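PDB 3BWZ: cellulosomal scaffoldin adaptor protein B from Acetivibrio cellulolyticus, which serves as a cellulosome scaffoldin, in which this type II cohesin module probably docks partner proteins through their dockerin modules. Local coordinates for residues S5-V10 with I128-T133; L76-D81 with F91-V96. All coordinates share one frame; numbering follows the deposited sequence. Where two conformers were deposited one is given.

Contact 1: S5-V10 with I128-T133; sequences SSIEIV and ISFEDT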
loop_
_atom_site.group_PDB
_atom_site.type_symbol
_atom_site.label_atom_id
_atom_site.label_comp_id
_atom_site.label_asym_id
_atom_site.label_seq_id
_atom_site.Cartn_x
_atom_site.Cartn_y
_atom_site.Cartn_z
ATOM N N SER A 5 -5.301 2.377 -16.243
ATOM C CA SER A 5 -4.175 2.452 -15.346
ATOM C C SER A 5 -4.686 2.770 -13.952
ATOM O O SER A 5 -5.534 3.641 -13.803
ATOM C CB SER A 5 -3.207 3.534 -15.806
ATOM O OG SER A 5 -2.623 3.216 -17.064
ATOM N N SER A 6 -4.199 2.066 -12.940
ATOM C CA SER A 6 -4.756 2.225 -11.610
ATOM C C SER A 6 -3.806 1.753 -10.521
ATOM O O SER A 6 -2.879 0.970 -10.761
ATOM C CB SER A 6 -6.071 1.455 -11.466
ATOM O OG SER A 6 -5.847 0.060 -11.646
ATOM N N ILE A 7 -4.106 2.209 -9.306
ATOM C CA ILE A 7 -3.583 1.625 -8.072
ATOM C C ILE A 7 -4.796 1.356 -7.199
ATOM O O ILE A 7 -5.735 2.163 -7.170
ATOM C CB ILE A 7 -2.545 2.538 -7.395
ATOM C CG1 ILE A 7 -1.953 1.858 -6.152
ATOM C CG2 ILE A 7 -3.104 3.918 -7.088
ATOM C CD1 ILE A 7 -0.707 2.573 -5.600
ATOM N N GLU A 8 -4.794 0.220 -6.508
ATOM C CA GLU A 8 -5.929 -0.239 -5.728
ATOM C C GLU A 8 -5.467 -0.899 -4.458
ATOM O O GLU A 8 -4.477 -1.628 -4.450
ATOM C CB GLU A 8 -6.760 -1.250 -6.538
ATOM C CG GLU A 8 -8.057 -1.701 -5.841
ATOM C CD GLU A 8 -8.977 -2.561 -6.684
ATOM O OE1 GLU A 8 -8.634 -2.879 -7.820
ATOM O OE2 GLU A 8 -10.062 -2.924 -6.170
ATOM N N ILE A 9 -6.239 -0.733 -3.395
ATOM C CA ILE A 9 -6.081 -1.517 -2.179
ATOM C C ILE A 9 -7.059 -2.686 -2.249
ATOM O O ILE A 9 -8.251 -2.483 -2.277
ATOM C CB ILE A 9 -6.330 -0.701 -0.909
ATOM C CG1 ILE A 9 -5.501 0.578 -0.902
ATOM C CG2 ILE A 9 -6.117 -1.549 0.330
ATOM C CD1 ILE A 9 -5.816 1.528 0.280
ATOM N N VAL A 10 -6.520 -3.895 -2.312
ATOM C CA VAL A 10 -7.258 -5.121 -2.528
ATOM C C VAL A 10 -7.163 -5.990 -1.284
ATOM O O VAL A 10 -6.071 -6.311 -0.868
ATOM C CB VAL A 10 -6.701 -5.889 -3.801
ATOM C CG1 VAL A 10 -7.443 -7.196 -4.036
ATOM C CG2 VAL A 10 -6.792 -4.980 -5.034
ATOM N N ILE A 128 -9.926 0.840 4.878
ATOM C CA ILE A 128 -8.500 1.024 4.707
ATOM C C ILE A 128 -8.380 1.917 3.474
ATOM O O ILE A 128 -8.800 1.539 2.380
ATOM C CB ILE A 128 -7.767 -0.336 4.516
ATOM C CG1 ILE A 128 -7.972 -1.238 5.754
ATOM C CG2 ILE A 128 -6.277 -0.111 4.276
ATOM C CD1 ILE A 128 -7.749 -2.711 5.431
ATOM N N SER A 129 -7.814 3.100 3.649
ATOM C CA SER A 129 -7.821 4.110 2.612
ATOM C C SER A 129 -6.419 4.597 2.287
ATOM O O SER A 129 -5.466 4.345 3.030
ATOM C CB SER A 129 -8.613 5.330 3.025
ATOM O OG SER A 129 -8.251 5.802 4.268
ATOM N N PHE A 130 -6.312 5.309 1.164
ATOM C CA PHE A 130 -5.186 6.214 0.945
ATOM C C PHE A 130 -5.730 7.601 1.178
ATOM O O PHE A 130 -6.868 7.888 0.819
ATOM C CB PHE A 130 -4.690 6.176 -0.484
ATOM C CG PHE A 130 -4.023 4.903 -0.891
ATOM C CD1 PHE A 130 -4.361 4.284 -2.080
ATOM C CD2 PHE A 130 -2.955 4.410 -0.169
ATOM C CE1 PHE A 130 -3.710 3.167 -2.517
ATOM C CE2 PHE A 130 -2.296 3.264 -0.590
ATOM C CZ PHE A 130 -2.680 2.647 -1.786
ATOM N N GLU A 131 -4.931 8.493 1.760
ATOM C CA GLU A 131 -5.389 9.849 2.126
ATOM C C GLU A 131 -4.319 10.882 1.805
ATOM O O GLU A 131 -3.141 10.641 2.062
ATOM C CB GLU A 131 -5.725 9.907 3.620
ATOM C CG GLU A 131 -7.019 9.157 3.985
ATOM C CD GLU A 131 -7.671 9.669 5.272
ATOM O OE1 GLU A 131 -8.917 9.652 5.358
ATOM O OE2 GLU A 131 -6.946 10.101 6.197
ATOM N N ASP A 132 -4.736 12.045 1.324
ATOM C CA ASP A 132 -3.841 13.180 1.220
ATOM C C ASP A 132 -3.340 13.588 2.631
ATOM O O ASP A 132 -3.920 13.230 3.667
ATOM C CB ASP A 132 -4.506 14.327 0.461
ATOM C CG ASP A 132 -4.578 14.111 -1.042
ATOM O OD1 ASP A 132 -3.942 13.205 -1.614
ATOM O OD2 ASP A 132 -5.275 14.950 -1.659
ATOM N N THR A 133 -2.195 14.263 2.663
ATOM C CA THR A 133 -1.501 14.581 3.883
ATOM C C THR A 133 -0.583 15.766 3.644
ATOM O O THR A 133 -0.011 15.932 2.557
ATOM C CB THR A 133 -0.654 13.381 4.345
ATOM O OG1 THR A 133 0.305 13.817 5.309
ATOM C CG2 THR A 133 0.074 12.681 3.174
#

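Contact 2: L76-D81 with F91-V96; sequences LRQVAD and FSKAYV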
loop_
_atom_site.group_PDB
_atom_site.type_symbol
_atom_site.label_atom_id
_atom_site.label_comp_id
_atom_site.label_asym_id
_atom_site.label_seq_id
_atom_site.Cartn_x
_atom_site.Cartn_y
_atom_site.Cartn_z
ATOM N N LEU A 76 17.118 -0.840 -3.949
ATOM C CA LEU A 76 15.819 -0.433 -3.438
ATOM C C LEU A 76 15.976 0.380 -2.172
ATOM O O LEU A 76 16.664 -0.019 -1.231
ATOM C CB LEU A 76 14.950 -1.670 -3.111
ATOM C CG LEU A 76 13.478 -1.380 -2.719
ATOM C CD1 LEU A 76 12.707 -1.065 -3.958
ATOM C CD2 LEU A 76 12.855 -2.557 -1.970
ATOM N N ARG A 77 15.300 1.520 -2.143
ATOM C CA ARG A 77 15.227 2.370 -0.952
ATOM C C ARG A 77 13.829 2.214 -0.366
ATOM O O ARG A 77 12.821 2.395 -1.068
ATOM C CB ARG A 77 15.492 3.839 -1.309
ATOM C CG ARG A 77 15.347 4.790 -0.141
ATOM C CD ARG A 77 15.676 6.264 -0.475
ATOM N NE ARG A 77 15.560 7.172 0.688
ATOM C CZ ARG A 77 14.428 7.780 1.063
ATOM N NH1 ARG A 77 13.290 7.603 0.398
ATOM N NH2 ARG A 77 14.421 8.565 2.115
ATOM N N GLN A 78 13.775 1.872 0.911
ATOM C CA GLN A 78 12.526 1.645 1.637
ATOM C C GLN A 78 12.582 2.374 2.954
ATOM O O GLN A 78 13.546 2.201 3.709
ATOM C CB GLN A 78 12.375 0.150 1.984
ATOM C CG GLN A 78 12.286 -0.765 0.835
ATOM C CD GLN A 78 11.673 -2.043 1.238
ATOM O OE1 GLN A 78 10.465 -2.209 1.092
ATOM N NE2 GLN A 78 12.473 -2.963 1.768
ATOM N N VAL A 79 11.575 3.188 3.243
ATOM C CA VAL A 79 11.470 3.816 4.538
ATOM C C VAL A 79 10.008 4.011 4.867
ATOM O O VAL A 79 9.180 4.221 3.972
ATOM C CB VAL A 79 12.260 5.122 4.627
ATOM C CG1 VAL A 79 11.679 6.147 3.769
ATOM C CG2 VAL A 79 12.376 5.587 6.072
ATOM N N ALA A 80 9.700 3.941 6.148
ATOM C CA ALA A 80 8.350 4.116 6.647
ATOM C C ALA A 80 8.339 4.958 7.893
ATOM O O ALA A 80 9.250 4.883 8.716
ATOM C CB ALA A 80 7.674 2.758 6.933
ATOM N N ASP A 81 7.260 5.708 8.055
ATOM C CA ASP A 81 6.958 6.400 9.305
ATOM C C ASP A 81 5.468 6.231 9.563
ATOM O O ASP A 81 4.636 6.631 8.747
ATOM C CB ASP A 81 7.340 7.876 9.263
ATOM C CG ASP A 81 7.146 8.543 10.600
ATOM O OD1 ASP A 81 7.748 8.079 11.585
ATOM O OD2 ASP A 81 6.369 9.490 10.703
ATOM N N PHE A 91 4.876 5.494 3.693
ATOM C CA PHE A 91 6.060 4.764 3.315
ATOM C C PHE A 91 6.416 5.006 1.872
ATOM O O PHE A 91 5.581 5.374 1.054
ATOM C CB PHE A 91 5.904 3.257 3.597
ATOM C CG PHE A 91 4.724 2.623 2.906
ATOM C CD1 PHE A 91 4.845 2.032 1.660
ATOM C CD2 PHE A 91 3.465 2.615 3.522
ATOM C CE1 PHE A 91 3.735 1.473 1.038
ATOM C CE2 PHE A 91 2.371 2.036 2.912
ATOM C CZ PHE A 91 2.531 1.459 1.675
ATOM N N SER A 92 7.700 4.781 1.585
ATOM C CA SER A 92 8.248 4.941 0.254
ATOM C C SER A 92 9.046 3.704 -0.094
ATOM O O SER A 92 9.784 3.191 0.752
ATOM C CB SER A 92 9.152 6.177 0.175
ATOM O OG SER A 92 9.569 6.409 -1.170
ATOM N N LYS A 93 8.921 3.254 -1.341
ATOM C CA LYS A 93 9.606 2.080 -1.835
ATOM C C LYS A 93 9.916 2.339 -3.285
ATOM O O LYS A 93 8.996 2.486 -4.087
ATOM C CB LYS A 93 8.635 0.882 -1.678
ATOM C CG LYS A 93 9.161 -0.465 -1.945
ATOM C CD LYS A 93 8.129 -1.530 -1.573
ATOM C CE LYS A 93 8.693 -2.871 -1.788
ATOM N NZ LYS A 93 7.731 -3.878 -1.343
ATOM N N ALA A 94 11.196 2.397 -3.634
ATOM C CA ALA A 94 11.572 2.819 -4.972
ATOM C C ALA A 94 12.949 2.329 -5.357
ATOM O O ALA A 94 13.872 2.310 -4.551
ATOM C CB ALA A 94 11.482 4.346 -5.102
ATOM N N TYR A 95 13.090 1.960 -6.611
ATOM C CA TYR A 95 14.404 1.659 -7.147
ATOM C C TYR A 95 15.261 2.918 -7.270
ATOM O O TYR A 95 14.775 3.967 -7.661
ATOM C CB TYR A 95 14.287 1.006 -8.508
ATOM C CG TYR A 95 13.665 -0.384 -8.538
ATOM C CD1 TYR A 95 12.916 -0.788 -9.634
ATOM C CD2 TYR A 95 13.887 -1.329 -7.532
ATOM C CE1 TYR A 95 12.413 -2.078 -9.727
ATOM C CE2 TYR A 95 13.380 -2.598 -7.630
ATOM C CZ TYR A 95 12.650 -2.965 -8.718
ATOM O OH TYR A 95 12.163 -4.253 -8.765
ATOM N N VAL A 96 16.556 2.797 -6.957
ATOM C CA VAL A 96 17.502 3.888 -7.075
ATOM C C VAL A 96 18.383 3.747 -8.312
ATOM O O VAL A 96 18.739 4.742 -8.929
ATOM C CB VAL A 96 18.358 4.007 -5.784
ATOM C CG1 VAL A 96 19.455 5.065 -5.918
ATOM C CG2 VAL A 96 17.451 4.299 -4.593
HETATM O O HOH W 1 8.058 -3.461 1.334
#

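Contact 1: S5-V10 with I128-T133
Strands 6-10 and 128-130 run nearly antiparallel, at 158° between their directions, with 8.3 Å between their axes at the closest point. Ile9 and Phe130 meet between the two strands, inside the beta-sandwich of the cohesin module. The strands are not hydrogen-bonded to each other; apolar side chains join them. Ile9 does most of the work. Its CD1 methyl sits over the centre of the Phe130 ring, 3.7 Å from the centroid and 5° off the ring normal, a CH-pi contact. Ile9 CG1 covers the same face toward the rim, 3.5 Å from Phe130 CE1. The branch carrying CD1 lies anti to the carbonyl carbon of Ile9 (chi1 -52°), which lets it reach across to the ring. The other branch, CG2, stands 4.2 Å from CG2 of Ile128. Ile7 comes to the ring obliquely and more loosely, with CG1 4.2 Å from Phe130 CE1. Ile26 of strand 21-29 and Met41 of strand 34-42 also touch the Phe130 side chain, and the contact is buried. Strand 158-165 borders both partners: Ile7 bonds to Ser158 and Ile160 through the backbone, and the Phe130 N-H goes to Gln161 OE1. The same CD1 of Ile9 also touches the backbone of strand 128-130, 3.6 Å from Ile128 O.

Contact 2: L76-D81 with F91-V96
Residues Arg77 to Ala80 pair with Phe91 to Ala94 as the two arms of an antiparallel beta hairpin, their strand axes 4.7 Å apart. Four backbone hydrogen bonds join them. Arg77 and Ala94 form one hydrogen-bonded pair, and Val79 and Ser92 form the other. The bond from Arg77 N to Ala94 O measures 2.9 Å and is almost straight, at 178°. The bond from Ser92 N to Val79 O is also 2.9 Å. CA-H...O contacts supplement this ladder, such as Gln78 CA to Ser92 O at 3.3 Å.

The water-mediated polar contact is on the face of Gln78 and Lys93. These two lie side by side and point the same way. Lys93 is extended, with CG anti to the backbone N (chi1 -172°), and its CE passes 3.4 Å from Gln78 OE1. A water bridges their ends: it donates to Gln78 OE1 and accepts from Lys93 NZ, each at 2.7 Å. Lys93 NZ also bonds to the carbonyl of Val113.

Apolar contacts flank this pair. Ala80 CB rests 3.8 Å from Phe91 CB. At the other end, Leu76 CD1 approaches the Tyr95 ring obliquely, 3.8 Å from CD2. Arg77, which points to the other face from Gln78, touches Val96 CG2 with its CB.

Strand 88-94 lies between strand 77-83 and strand 34-42, so the hairpin extends the sheet: Phe91 is backbone-bonded to Leu39 and Lys93 to Cys37, and the Phe91 side chain packs on Leu39 and Met41. Tyr95 OH bonds to Glu108 and to the backbone N of Ser72, and its ring makes an edge-to-face contact with Tyr101 of helix 98-104.

Overall arrangement
Contacts 1 and 2 belong to one cohesin module, and contact 2 is nested inside the long chain excursion closed by contact 1. Their centres lie about 17 Å apart. Their nearest atoms are about 6 Å apart, so they do not touch. Strand 34-42 links them: it pairs with strand 126-130 of contact 1 and with strand 88-94 of contact 2. Met41 on that strand touches side chains in both contacts. Contact 1 joins strands by side chains and is central in the fold, its centre about 7 Å from the centre of the chain. Contact 2 is a local hairpin farther out, its centre about 12 Å from the centre of the chain, and only partly buried.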